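Local atomic coordinates of E3 19 kDa protein (PDB entry 5IRO), a protein that probably binds MHC class I heavy chains and retains them in the endoplasmic reticulum, keeping them from the cell surface early in infection. Residues L20-Q23 with R28-V31; I33-E38 with V42-K47; M90-M95 with H102-R107. All coordinates share one frame; numbering follows the deposited sequence.

Contact 1 (L20-Q23 with R28-V31)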
ATOM      1  N   LEU D  20     -12.983  -7.752  19.769  1.00 39.68           N
ATOM      2  CA  LEU D  20     -11.963  -6.780  19.390  1.00 42.65           C
ATOM      3  C   LEU D  20     -10.624  -7.427  19.026  1.00 42.21           C
ATOM      4  O   LEU D  20     -10.220  -8.426  19.621  1.00 48.13           O
ATOM      5  CB  LEU D  20     -11.791  -5.679  20.447  1.00 43.90           C
ATOM      6  CG  LEU D  20     -11.326  -5.950  21.880  1.00 45.12           C
ATOM      7  CD1 LEU D  20     -10.998  -4.625  22.550  1.00 42.13           C
ATOM      8  CD2 LEU D  20     -12.374  -6.696  22.688  1.00 44.79           C
ATOM      9  N   SER D  21      -9.949  -6.841  18.043  1.00 37.89           N
ATOM     10  CA  SER D  21      -8.666  -7.340  17.564  1.00 32.72           C
ATOM     11  C   SER D  21      -7.606  -6.244  17.619  1.00 38.57           C
ATOM     12  O   SER D  21      -7.919  -5.058  17.503  1.00 44.18           O
ATOM     13  CB  SER D  21      -8.794  -7.877  16.136  1.00 39.85           C
ATOM     14  OG  SER D  21      -9.467  -6.950  15.303  1.00 42.72           O
ATOM     15  N   PHE D  22      -6.352  -6.645  17.800  1.00 46.87           N
ATOM     16  CA  PHE D  22      -5.242  -5.701  17.871  1.00 43.68           C
ATOM     17  C   PHE D  22      -4.241  -5.992  16.767  1.00 44.67           C
ATOM     18  O   PHE D  22      -4.023  -7.149  16.404  1.00 40.33           O
ATOM     19  CB  PHE D  22      -4.552  -5.766  19.235  1.00 43.23           C
ATOM     20  CG  PHE D  22      -5.401  -5.277  20.370  1.00 45.01           C
ATOM     21  CD1 PHE D  22      -5.096  -4.088  21.007  1.00 45.68           C
ATOM     22  CD2 PHE D  22      -6.505  -5.997  20.797  1.00 45.80           C
ATOM     23  CE1 PHE D  22      -5.870  -3.630  22.049  1.00 39.55           C
ATOM     24  CE2 PHE D  22      -7.285  -5.543  21.838  1.00 46.40           C
ATOM     25  CZ  PHE D  22      -6.967  -4.360  22.464  1.00 46.30           C
ATOM     26  N   GLN D  23      -3.637  -4.940  16.225  1.00 52.95           N
ATOM     27  CA  GLN D  23      -2.733  -5.119  15.097  1.00 48.49           C
ATOM     28  C   GLN D  23      -1.665  -4.028  15.034  1.00 55.05           C
ATOM     29  O   GLN D  23      -1.943  -2.861  15.314  1.00 60.21           O
ATOM     30  CB  GLN D  23      -3.545  -5.178  13.796  1.00 51.89           C
ATOM     31  CG  GLN D  23      -2.747  -5.465  12.535  1.00 53.88           C
ATOM     32  CD  GLN D  23      -3.635  -5.663  11.322  1.00 49.17           C
ATOM     33  OE1 GLN D  23      -4.821  -5.968  11.451  1.00 47.52           O
ATOM     34  NE2 GLN D  23      -3.066  -5.489  10.135  1.00 57.33           N
ATOM     35  N   ARG D  28       2.457   1.463  16.186  1.00 78.14           N
ATOM     36  CA  ARG D  28       1.444   1.894  17.138  1.00 77.98           C
ATOM     37  C   ARG D  28       0.448   0.764  17.262  1.00 76.10           C
ATOM     38  O   ARG D  28       0.187   0.049  16.293  1.00 73.26           O
ATOM     39  CB  ARG D  28       0.746   3.129  16.625  1.00 77.30           C
ATOM     40  CG  ARG D  28       0.462   2.906  15.184  1.00 76.62           C
ATOM     41  CD  ARG D  28      -0.319   3.983  14.501  1.00 79.17           C
ATOM     42  NE  ARG D  28      -1.742   3.759  14.656  1.00 78.30           N
ATOM     43  CZ  ARG D  28      -2.604   4.738  14.895  1.00 72.29           C
ATOM     44  NH1 ARG D  28      -2.180   5.995  15.023  1.00 78.06           N
ATOM     45  NH2 ARG D  28      -3.889   4.461  15.020  1.00 67.01           N
ATOM     46  N   CYS D  29      -0.127   0.595  18.439  1.00 69.61           N
ATOM     47  CA  CYS D  29      -1.078  -0.482  18.616  1.00 69.97           C
ATOM     48  C   CYS D  29      -2.485  -0.122  18.128  1.00 71.06           C
ATOM     49  O   CYS D  29      -3.262   0.527  18.840  1.00 65.56           O
ATOM     50  CB  CYS D  29      -1.108  -0.912  20.076  1.00 62.19           C
ATOM     51  SG  CYS D  29      -1.893  -2.500  20.335  1.00 61.72           S
ATOM     52  N   ALA D  30      -2.811  -0.588  16.923  1.00 53.88           N
ATOM     53  CA  ALA D  30      -4.112  -0.331  16.315  1.00 46.13           C
ATOM     54  C   ALA D  30      -5.184  -1.224  16.923  1.00 43.47           C
ATOM     55  O   ALA D  30      -5.085  -2.458  16.894  1.00 44.52           O
ATOM     56  CB  ALA D  30      -4.044  -0.538  14.808  1.00 46.21           C
ATOM     57  N   VAL D  31      -6.205  -0.572  17.472  1.00 34.90           N
ATOM     58  CA  VAL D  31      -7.323  -1.236  18.125  1.00 39.81           C
ATOM     59  C   VAL D  31      -8.533  -1.302  17.202  1.00 37.78           C
ATOM     60  O   VAL D  31      -8.869  -0.318  16.540  1.00 39.98           O
ATOM     61  CB  VAL D  31      -7.735  -0.476  19.405  1.00 34.34           C
ATOM     62  CG1 VAL D  31      -8.860  -1.198  20.123  1.00 31.98           C
ATOM     63  CG2 VAL D  31      -6.538  -0.286  20.322  1.00 30.10           C
TER
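Gln23 O accepts the backbone N-H of Ala30 at 2.9 Å from Ala30 N. The return bond, from Gln23 N to Ala30 O at 3.0 Å, completes a hydrogen-bonded antiparallel pair. This pair is part of a beta hairpin, in which strand 20-24 turns back alongside strand 29-34 in a three-stranded sheet of the adenovirus GP19K domain, the lumenal part of the protein. Ala30 O also receives a weaker CA-H...O contact, from Phe22 CA at 3.4 Å. Next along the ladder, Phe22 and Val31 form the non-hydrogen-bonded pair, their CA atoms 4.9 Å apart. Both side chains leave from the same face of the sheet, opposite to that of Gln23 and Ala30, and lie side by side. The extended chain of Gln23 takes its amide clear of strand 29-34, and the side chain packs on an apolar side chain of another protein. In Phe22, CG stands anti to the carbonyl carbon (chi1 -67°), which places one side of the ring along Cys29 and Val31. Val31 offers one branch, CG2, lying 3.8 Å from Phe22 CE1; this methyl reaches the ring obliquely. Phe85 and Met90 also pack against the Phe22 side chain. Cys29 is disulfide-bonded to Cys91, which joins the hairpin to helix 91-94. Its sulfur makes an in-plane sulfur-aromatic contact at the ring edge: Cys29 SG is 5.0 Å from the Phe22 centroid, 83° off the ring normal, and the atom it meets is Phe22 CD1, at 3.6 Å.

Contact 2 (I33-E38 with V42-K47)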
ATOM      1  N   ILE D  33     -12.424  -2.502  17.620  1.00 23.79           N
ATOM      2  CA  ILE D  33     -13.560  -3.024  18.369  1.00 24.48           C
ATOM      3  C   ILE D  33     -14.719  -3.356  17.436  1.00 24.36           C
ATOM      4  O   ILE D  33     -15.415  -2.460  16.953  1.00 25.22           O
ATOM      5  CB  ILE D  33     -14.041  -2.017  19.430  1.00 23.43           C
ATOM      6  CG1 ILE D  33     -12.851  -1.494  20.239  1.00 16.67           C
ATOM      7  CG2 ILE D  33     -15.073  -2.655  20.347  1.00 21.64           C
ATOM      8  CD1 ILE D  33     -13.194  -0.350  21.173  1.00 18.37           C
ATOM      9  N   LYS D  34     -14.918  -4.646  17.179  1.00 23.04           N
ATOM     10  CA  LYS D  34     -15.982  -5.085  16.283  1.00 28.23           C
ATOM     11  C   LYS D  34     -17.198  -5.639  17.030  1.00 37.67           C
ATOM     12  O   LYS D  34     -17.117  -6.666  17.703  1.00 35.08           O
ATOM     13  CB  LYS D  34     -15.455  -6.132  15.300  1.00 26.99           C
ATOM     14  CG  LYS D  34     -16.472  -6.562  14.256  1.00 30.36           C
ATOM     15  CD  LYS D  34     -15.845  -7.500  13.240  1.00 31.25           C
ATOM     16  CE  LYS D  34     -16.813  -7.832  12.118  1.00 35.88           C
ATOM     17  NZ  LYS D  34     -16.223  -8.809  11.163  1.00 24.80           N
ATOM     18  N   CYS D  35     -18.323  -4.947  16.903  1.00 55.94           N
ATOM     19  CA  CYS D  35     -19.594  -5.443  17.407  1.00 61.66           C
ATOM     20  C   CYS D  35     -20.483  -5.855  16.240  1.00 56.39           C
ATOM     21  O   CYS D  35     -20.061  -5.792  15.085  1.00 61.02           O
ATOM     22  CB  CYS D  35     -20.278  -4.392  18.288  1.00 68.88           C
ATOM     23  SG  CYS D  35     -19.359  -3.970  19.792  1.00 54.38           S
ATOM     24  N   GLY D  36     -21.713  -6.263  16.537  1.00 48.79           N
ATOM     25  CA  GLY D  36     -22.584  -6.816  15.514  1.00 58.76           C
ATOM     26  C   GLY D  36     -22.999  -5.842  14.427  1.00 55.01           C
ATOM     27  O   GLY D  36     -23.207  -4.658  14.686  1.00 58.16           O
ATOM     28  N   TRP D  37     -23.110  -6.352  13.203  1.00 37.57           N
ATOM     29  CA  TRP D  37     -23.568  -5.564  12.060  1.00 40.27           C
ATOM     30  C   TRP D  37     -25.001  -5.936  11.691  1.00 43.34           C
ATOM     31  O   TRP D  37     -25.496  -5.583  10.618  1.00 47.71           O
ATOM     32  CB  TRP D  37     -22.640  -5.778  10.864  1.00 40.60           C
ATOM     33  CG  TRP D  37     -21.379  -4.983  10.942  1.00 37.93           C
ATOM     34  CD1 TRP D  37     -20.159  -5.423  11.368  1.00 39.83           C
ATOM     35  CD2 TRP D  37     -21.206  -3.609  10.579  1.00 33.13           C
ATOM     36  NE1 TRP D  37     -19.239  -4.406  11.298  1.00 42.92           N
ATOM     37  CE2 TRP D  37     -19.856  -3.281  10.815  1.00 35.33           C
ATOM     38  CE3 TRP D  37     -22.061  -2.623  10.078  1.00 32.94           C
ATOM     39  CZ2 TRP D  37     -19.342  -2.010  10.566  1.00 34.05           C
ATOM     40  CZ3 TRP D  37     -21.550  -1.362   9.834  1.00 33.55           C
ATOM     41  CH2 TRP D  37     -20.204  -1.067  10.077  1.00 33.45           C
ATOM     42  N   GLU D  38     -25.660  -6.648  12.597  1.00 40.28           N
ATOM     43  CA  GLU D  38     -27.032  -7.093  12.403  1.00 35.58           C
ATOM     44  C   GLU D  38     -27.974  -6.108  13.081  1.00 38.90           C
ATOM     45  O   GLU D  38     -29.197  -6.236  13.004  1.00 39.86           O
ATOM     46  CB  GLU D  38     -27.223  -8.493  12.988  1.00 39.14           C
ATOM     47  CG  GLU D  38     -26.127  -9.480  12.608  1.00 36.88           C
ATOM     48  CD  GLU D  38     -24.991  -9.497  13.614  1.00 37.86           C
ATOM     49  OE1 GLU D  38     -25.066  -8.740  14.605  1.00 47.41           O
ATOM     50  OE2 GLU D  38     -24.022 -10.260  13.415  1.00 37.91           O
ATOM     51  N   VAL D  42     -26.807   0.453  17.570  1.00 57.79           N
ATOM     52  CA  VAL D  42     -25.873  -0.081  18.551  1.00 46.95           C
ATOM     53  C   VAL D  42     -24.585   0.713  18.386  1.00 49.99           C
ATOM     54  O   VAL D  42     -23.751   0.422  17.529  1.00 45.03           O
ATOM     55  CB  VAL D  42     -25.662  -1.617  18.417  1.00 51.50           C
ATOM     56  CG1 VAL D  42     -25.498  -2.017  16.965  1.00 54.38           C
ATOM     57  CG2 VAL D  42     -24.474  -2.090  19.254  1.00 53.93           C
ATOM     58  N   ALA D  43     -24.440   1.743  19.211  1.00 23.22           N
ATOM     59  CA  ALA D  43     -23.338   2.680  19.049  1.00 20.58           C
ATOM     60  C   ALA D  43     -22.139   2.284  19.891  1.00 19.37           C
ATOM     61  O   ALA D  43     -22.276   1.973  21.068  1.00 19.76           O
ATOM     62  CB  ALA D  43     -23.794   4.090  19.407  1.00 23.06           C
ATOM     63  N   ILE D  44     -20.958   2.287  19.283  1.00 37.45           N
ATOM     64  CA  ILE D  44     -19.747   1.945  20.016  1.00 33.27           C
ATOM     65  C   ILE D  44     -18.898   3.195  20.226  1.00 39.41           C
ATOM     66  O   ILE D  44     -18.684   3.983  19.304  1.00 35.33           O
ATOM     67  CB  ILE D  44     -18.937   0.803  19.341  1.00 37.58           C
ATOM     68  CG1 ILE D  44     -17.764   0.375  20.227  1.00 37.30           C
ATOM     69  CG2 ILE D  44     -18.458   1.203  17.954  1.00 38.83           C
ATOM     70  CD1 ILE D  44     -18.185  -0.168  21.571  1.00 32.55           C
ATOM     71  N   GLN D  45     -18.444   3.385  21.458  1.00 38.99           N
ATOM     72  CA  GLN D  45     -17.607   4.527  21.791  1.00 39.50           C
ATOM     73  C   GLN D  45     -16.383   4.040  22.554  1.00 36.30           C
ATOM     74  O   GLN D  45     -16.491   3.162  23.407  1.00 40.09           O
ATOM     75  CB  GLN D  45     -18.408   5.526  22.626  1.00 37.16           C
ATOM     76  CG  GLN D  45     -17.590   6.555  23.387  1.00 36.88           C
ATOM     77  CD  GLN D  45     -17.751   7.951  22.827  1.00 32.92           C
ATOM     78  OE1 GLN D  45     -18.756   8.261  22.187  1.00 35.13           O
ATOM     79  NE2 GLN D  45     -16.766   8.807  23.072  1.00 30.65           N
ATOM     80  N   TYR D  46     -15.222   4.607  22.247  1.00 44.76           N
ATOM     81  CA  TYR D  46     -13.978   4.181  22.879  1.00 48.91           C
ATOM     82  C   TYR D  46     -13.354   5.344  23.651  1.00 49.21           C
ATOM     83  O   TYR D  46     -13.410   5.372  24.879  1.00 54.54           O
ATOM     84  CB  TYR D  46     -13.007   3.622  21.831  1.00 44.90           C
ATOM     85  CG  TYR D  46     -11.605   3.356  22.340  1.00 45.89           C
ATOM     86  CD1 TYR D  46     -11.389   2.796  23.594  1.00 43.31           C
ATOM     87  CD2 TYR D  46     -10.497   3.661  21.561  1.00 41.13           C
ATOM     88  CE1 TYR D  46     -10.111   2.558  24.059  1.00 45.08           C
ATOM     89  CE2 TYR D  46      -9.215   3.423  22.017  1.00 39.99           C
ATOM     90  CZ  TYR D  46      -9.027   2.872  23.266  1.00 41.09           C
ATOM     91  OH  TYR D  46      -7.752   2.632  23.723  1.00 44.91           O
ATOM     92  N   LYS D  47     -12.759   6.299  22.943  1.00 26.66           N
ATOM     93  CA  LYS D  47     -12.197   7.473  23.605  1.00 25.87           C
ATOM     94  C   LYS D  47     -13.169   8.643  23.529  1.00 29.21           C
ATOM     95  O   LYS D  47     -14.065   8.791  24.363  1.00 32.10           O
ATOM     96  CB  LYS D  47     -10.888   7.891  22.928  1.00 22.44           C
ATOM     97  CG  LYS D  47      -9.704   6.965  23.178  1.00 27.78           C
ATOM     98  CD  LYS D  47      -8.482   7.401  22.370  1.00 24.94           C
ATOM     99  CE  LYS D  47      -7.307   6.448  22.557  1.00 27.58           C
ATOM    100  NZ  LYS D  47      -6.207   6.708  21.581  1.00 24.37           N
TER
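Ile33 meets two residues of segment 42-47 with two different branches. Its CG2 lies 4.1 Å from Ile44 CG1, with Ile44 CD1 also close, and the two side chains cross obliquely. The other branch runs extended through CG1 (chi2 172°) and carries CD1 to the base of Tyr46, 4.0 Å from Tyr46 CB, where the two side chains cross at about a right angle. Farther along, Ile44 CD1 reaches Cys35 SG at 4.4 Å, a loose apolar contact, and Val42 CG1 lies 4.2 Å from Gly36 O. No hydrogen bond spans the segments. Two polar groups find partners outside: Gly36 O accepts from Asn53 ND2, and Tyr46 OH bonds to Pro64 O. A disulfide ties Cys35 to Cys18. Tyr46 also meets the ring of Phe87, the planes at about 45°, while Leu55 and Tyr67 pack on Ile44. The touching parts of the two segments run almost exactly antiparallel but belong to different sheets, one leaving the end of strand 29-34, whose sheet neighbours are 20-24 and 54-59, the other along strand 43-45 beside strand 66-72; their facing side chains fill part of the interior of a beta sandwich.

Contact 3 (M90-M95 with H102-R107)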
ATOM      1  N   MET D  90      -2.857  -6.406  25.361  1.00 45.83           N
ATOM      2  CA  MET D  90      -2.899  -6.855  23.976  1.00 42.62           C
ATOM      3  C   MET D  90      -2.108  -5.924  23.064  1.00 36.98           C
ATOM      4  O   MET D  90      -1.824  -6.262  21.916  1.00 39.92           O
ATOM      5  CB  MET D  90      -4.349  -6.987  23.495  1.00 39.55           C
ATOM      6  CG  MET D  90      -5.126  -8.112  24.169  1.00 36.28           C
ATOM      7  SD  MET D  90      -5.221  -9.619  23.180  1.00 66.36           S
ATOM      8  CE  MET D  90      -6.584  -9.225  22.086  1.00 57.85           C
ATOM      9  N   CYS D  91      -1.756  -4.750  23.579  1.00 41.96           N
ATOM     10  CA  CYS D  91      -0.903  -3.830  22.837  1.00 37.13           C
ATOM     11  C   CYS D  91       0.567  -4.046  23.183  1.00 37.26           C
ATOM     12  O   CYS D  91       1.450  -3.639  22.434  1.00 41.40           O
ATOM     13  CB  CYS D  91      -1.305  -2.374  23.093  1.00 35.64           C
ATOM     14  SG  CYS D  91      -2.662  -1.769  22.062  1.00 32.53           S
ATOM     15  N   ASN D  92       0.824  -4.679  24.325  1.00 43.46           N
ATOM     16  CA  ASN D  92       2.183  -5.072  24.689  1.00 40.72           C
ATOM     17  C   ASN D  92       2.614  -6.358  23.991  1.00 37.77           C
ATOM     18  O   ASN D  92       3.806  -6.613  23.819  1.00 39.67           O
ATOM     19  CB  ASN D  92       2.296  -5.254  26.206  1.00 40.47           C
ATOM     20  CG  ASN D  92       2.195  -3.943  26.968  1.00 48.20           C
ATOM     21  OD1 ASN D  92       2.608  -2.890  26.483  1.00 60.91           O
ATOM     22  ND2 ASN D  92       1.647  -4.007  28.177  1.00 53.35           N
ATOM     23  N   THR D  93       1.633  -7.154  23.576  1.00 34.36           N
ATOM     24  CA  THR D  93       1.898  -8.425  22.909  1.00 36.08           C
ATOM     25  C   THR D  93       1.965  -8.234  21.396  1.00 41.44           C
ATOM     26  O   THR D  93       2.797  -8.838  20.725  1.00 45.25           O
ATOM     27  CB  THR D  93       0.827  -9.482  23.266  1.00 36.29           C
ATOM     28  OG1 THR D  93       0.776  -9.654  24.689  1.00 34.07           O
ATOM     29  CG2 THR D  93       1.141 -10.818  22.605  1.00 33.94           C
ATOM     30  N   ALA D  94       1.081  -7.398  20.861  1.00 21.31           N
ATOM     31  CA  ALA D  94       1.067  -7.123  19.429  1.00 23.69           C
ATOM     32  C   ALA D  94       2.280  -6.282  19.046  1.00 24.08           C
ATOM     33  O   ALA D  94       2.915  -6.512  18.016  1.00 16.86           O
ATOM     34  CB  ALA D  94      -0.222  -6.426  19.026  1.00 29.11           C
ATOM     35  N   MET D  95       2.595  -5.305  19.891  1.00 48.18           N
ATOM     36  CA  MET D  95       3.750  -4.446  19.682  1.00 51.20           C
ATOM     37  C   MET D  95       4.934  -5.014  20.452  1.00 51.70           C
ATOM     38  O   MET D  95       5.314  -4.473  21.487  1.00 56.82           O
ATOM     39  CB  MET D  95       3.454  -3.037  20.201  1.00 53.33           C
ATOM     40  CG  MET D  95       2.367  -2.284  19.449  1.00 48.74           C
ATOM     41  SD  MET D  95       3.021  -1.105  18.255  1.00 60.44           S
ATOM     42  CE  MET D  95       3.212  -2.146  16.816  1.00 39.88           C
ATOM     43  N   HIS D 102      12.977   0.095  20.177  1.00 72.68           N
ATOM     44  CA  HIS D 102      12.659   1.389  20.789  1.00 79.17           C
ATOM     45  C   HIS D 102      11.824   2.350  19.940  1.00 77.36           C
ATOM     46  O   HIS D 102      12.130   3.540  19.877  1.00 70.39           O
ATOM     47  CB  HIS D 102      13.945   2.107  21.221  1.00 76.81           C
ATOM     48  CG  HIS D 102      14.797   1.318  22.168  1.00 73.61           C
ATOM     49  ND1 HIS D 102      14.585   1.305  23.530  1.00 71.80           N
ATOM     50  CD2 HIS D 102      15.865   0.517  21.946  1.00 75.24           C
ATOM     51  CE1 HIS D 102      15.487   0.532  24.105  1.00 67.53           C
ATOM     52  NE2 HIS D 102      16.275   0.039  23.167  1.00 72.61           N
ATOM     53  N   MET D 103      10.778   1.852  19.288  1.00168.86           N
ATOM     54  CA  MET D 103       9.903   2.740  18.526  1.00160.72           C
ATOM     55  C   MET D 103       8.524   2.846  19.176  1.00159.89           C
ATOM     56  O   MET D 103       7.720   3.704  18.809  1.00158.89           O
ATOM     57  CB  MET D 103       9.784   2.279  17.069  1.00160.54           C
ATOM     58  CG  MET D 103       9.241   3.348  16.118  1.00168.19           C
ATOM     59  SD  MET D 103      10.432   4.634  15.687  1.00180.13           S
ATOM     60  CE  MET D 103       9.397   5.757  14.746  1.00152.36           C
ATOM     61  N   TRP D 104       8.261   1.991  20.158  1.00 67.71           N
ATOM     62  CA  TRP D 104       7.029   2.101  20.923  1.00 64.39           C
ATOM     63  C   TRP D 104       7.440   1.972  22.388  1.00 64.46           C
ATOM     64  O   TRP D 104       8.265   1.119  22.717  1.00 52.15           O
ATOM     65  CB  TRP D 104       6.045   0.993  20.553  1.00 61.25           C
ATOM     66  CG  TRP D 104       4.615   1.333  20.873  1.00 58.32           C
ATOM     67  CD1 TRP D 104       3.731   1.977  20.055  1.00 53.99           C
ATOM     68  CD2 TRP D 104       3.933   1.136  22.117  1.00 61.17           C
ATOM     69  NE1 TRP D 104       2.527   2.142  20.691  1.00 53.31           N
ATOM     70  CE2 TRP D 104       2.627   1.642  21.963  1.00 52.59           C
ATOM     71  CE3 TRP D 104       4.295   0.570  23.340  1.00 66.75           C
ATOM     72  CZ2 TRP D 104       1.682   1.593  22.985  1.00 44.26           C
ATOM     73  CZ3 TRP D 104       3.356   0.520  24.353  1.00 64.58           C
ATOM     74  CH2 TRP D 104       2.065   1.024  24.168  1.00 43.31           C
ATOM     75  N   PRO D 105       6.872   2.803  23.283  1.00 79.10           N
ATOM     76  CA  PRO D 105       5.806   3.811  23.166  1.00 67.73           C
ATOM     77  C   PRO D 105       6.044   4.890  22.103  1.00 67.90           C
ATOM     78  O   PRO D 105       7.195   5.171  21.765  1.00 76.01           O
ATOM     79  CB  PRO D 105       5.786   4.455  24.564  1.00 70.04           C
ATOM     80  CG  PRO D 105       7.101   4.107  25.177  1.00 70.19           C
ATOM     81  CD  PRO D 105       7.412   2.750  24.652  1.00 73.59           C
ATOM     82  N   PRO D 106       4.954   5.486  21.583  1.00 61.38           N
ATOM     83  CA  PRO D 106       4.930   6.479  20.501  1.00 61.06           C
ATOM     84  C   PRO D 106       5.977   7.594  20.591  1.00 67.74           C
ATOM     85  O   PRO D 106       6.231   8.253  19.583  1.00 73.43           O
ATOM     86  CB  PRO D 106       3.527   7.070  20.621  1.00 60.77           C
ATOM     87  CG  PRO D 106       2.705   5.920  21.068  1.00 58.09           C
ATOM     88  CD  PRO D 106       3.585   5.118  21.997  1.00 56.79           C
ATOM     89  N   ARG D 107       6.566   7.807  21.763  1.00 52.56           N
ATOM     90  CA  ARG D 107       7.596   8.832  21.910  1.00 48.89           C
ATOM     91  C   ARG D 107       8.992   8.341  21.545  1.00 54.27           C
ATOM     92  O   ARG D 107       9.419   7.265  21.970  1.00 60.04           O
ATOM     93  CB  ARG D 107       7.609   9.396  23.330  1.00 49.59           C
ATOM     94  CG  ARG D 107       6.864  10.704  23.486  1.00 48.97           C
ATOM     95  CD  ARG D 107       7.245  11.367  24.795  1.00 52.41           C
ATOM     96  NE  ARG D 107       6.882  12.780  24.812  1.00 45.42           N
ATOM     97  CZ  ARG D 107       7.269  13.635  25.751  1.00 36.09           C
ATOM     98  NH1 ARG D 107       8.037  13.221  26.749  1.00 22.96           N
ATOM     99  NH2 ARG D 107       6.898  14.907  25.688  1.00 38.80           N
TER
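Trp104 reaches across to Met95 and Asn92 with its indole. From CB the chain sets CG anti to the backbone N (chi1 -158°), and CG comes 3.9 Å from Met95 SD. The next atom, CD1, is the nearest to the sulfur, 3.6 Å from Met95 SD, and NE1 also borders it, at 4.1 Å. The sulfur therefore sits over the pyrrole part: Met95 SD is 4.0 Å from the centroid of the five-membered ring and 28° off its normal, a Met-aromatic contact over the face. The Met95 chain kinks at its second and third torsions, bringing its sulfur over the indole. Helix 97-100 lies between the partners in sequence, and a Schellman motif ends it, with His102 as the C-prime residue and Met103 N turned back to Ser98 O. A cis peptide then joins Trp104 to Pro105, and the chain folds back so that Pro106 CD lies 3.4 Å above the indole plane, toward the rim, on the face opposite the sulfur. Trp59 and Pro61 also pack on the indole. At the far rim of the six-membered ring, Trp104 CZ3 approaches Asn92 OD1 at 4.1 Å, the amide and ring planes 75° apart; that oxygen is hydrogen-bonded to Arg99 NH2.

Contacts 1 and 2 follow one another along strand 29-34, their centres about 15 Å apart. Contact 1 pairs it within its own sheet, whereas contact 2 faces its far end toward the second sheet. They touch where Leu20 CB lies 3.8 Å from Ile33 CA. Contact 3 is covalently tied to contact 1 by the disulfide between Cys29 SG and Cys91 SG, 2.0 Å long, and their centres are only about 10 Å apart. Met90 CE adds packing, 3.5 Å from Phe22 CD2. Contacts 2 and 3 do not touch: their centres are about 24 Å apart and their nearest atoms about 7 Å. Residues of all three contacts also come within reach of another protein.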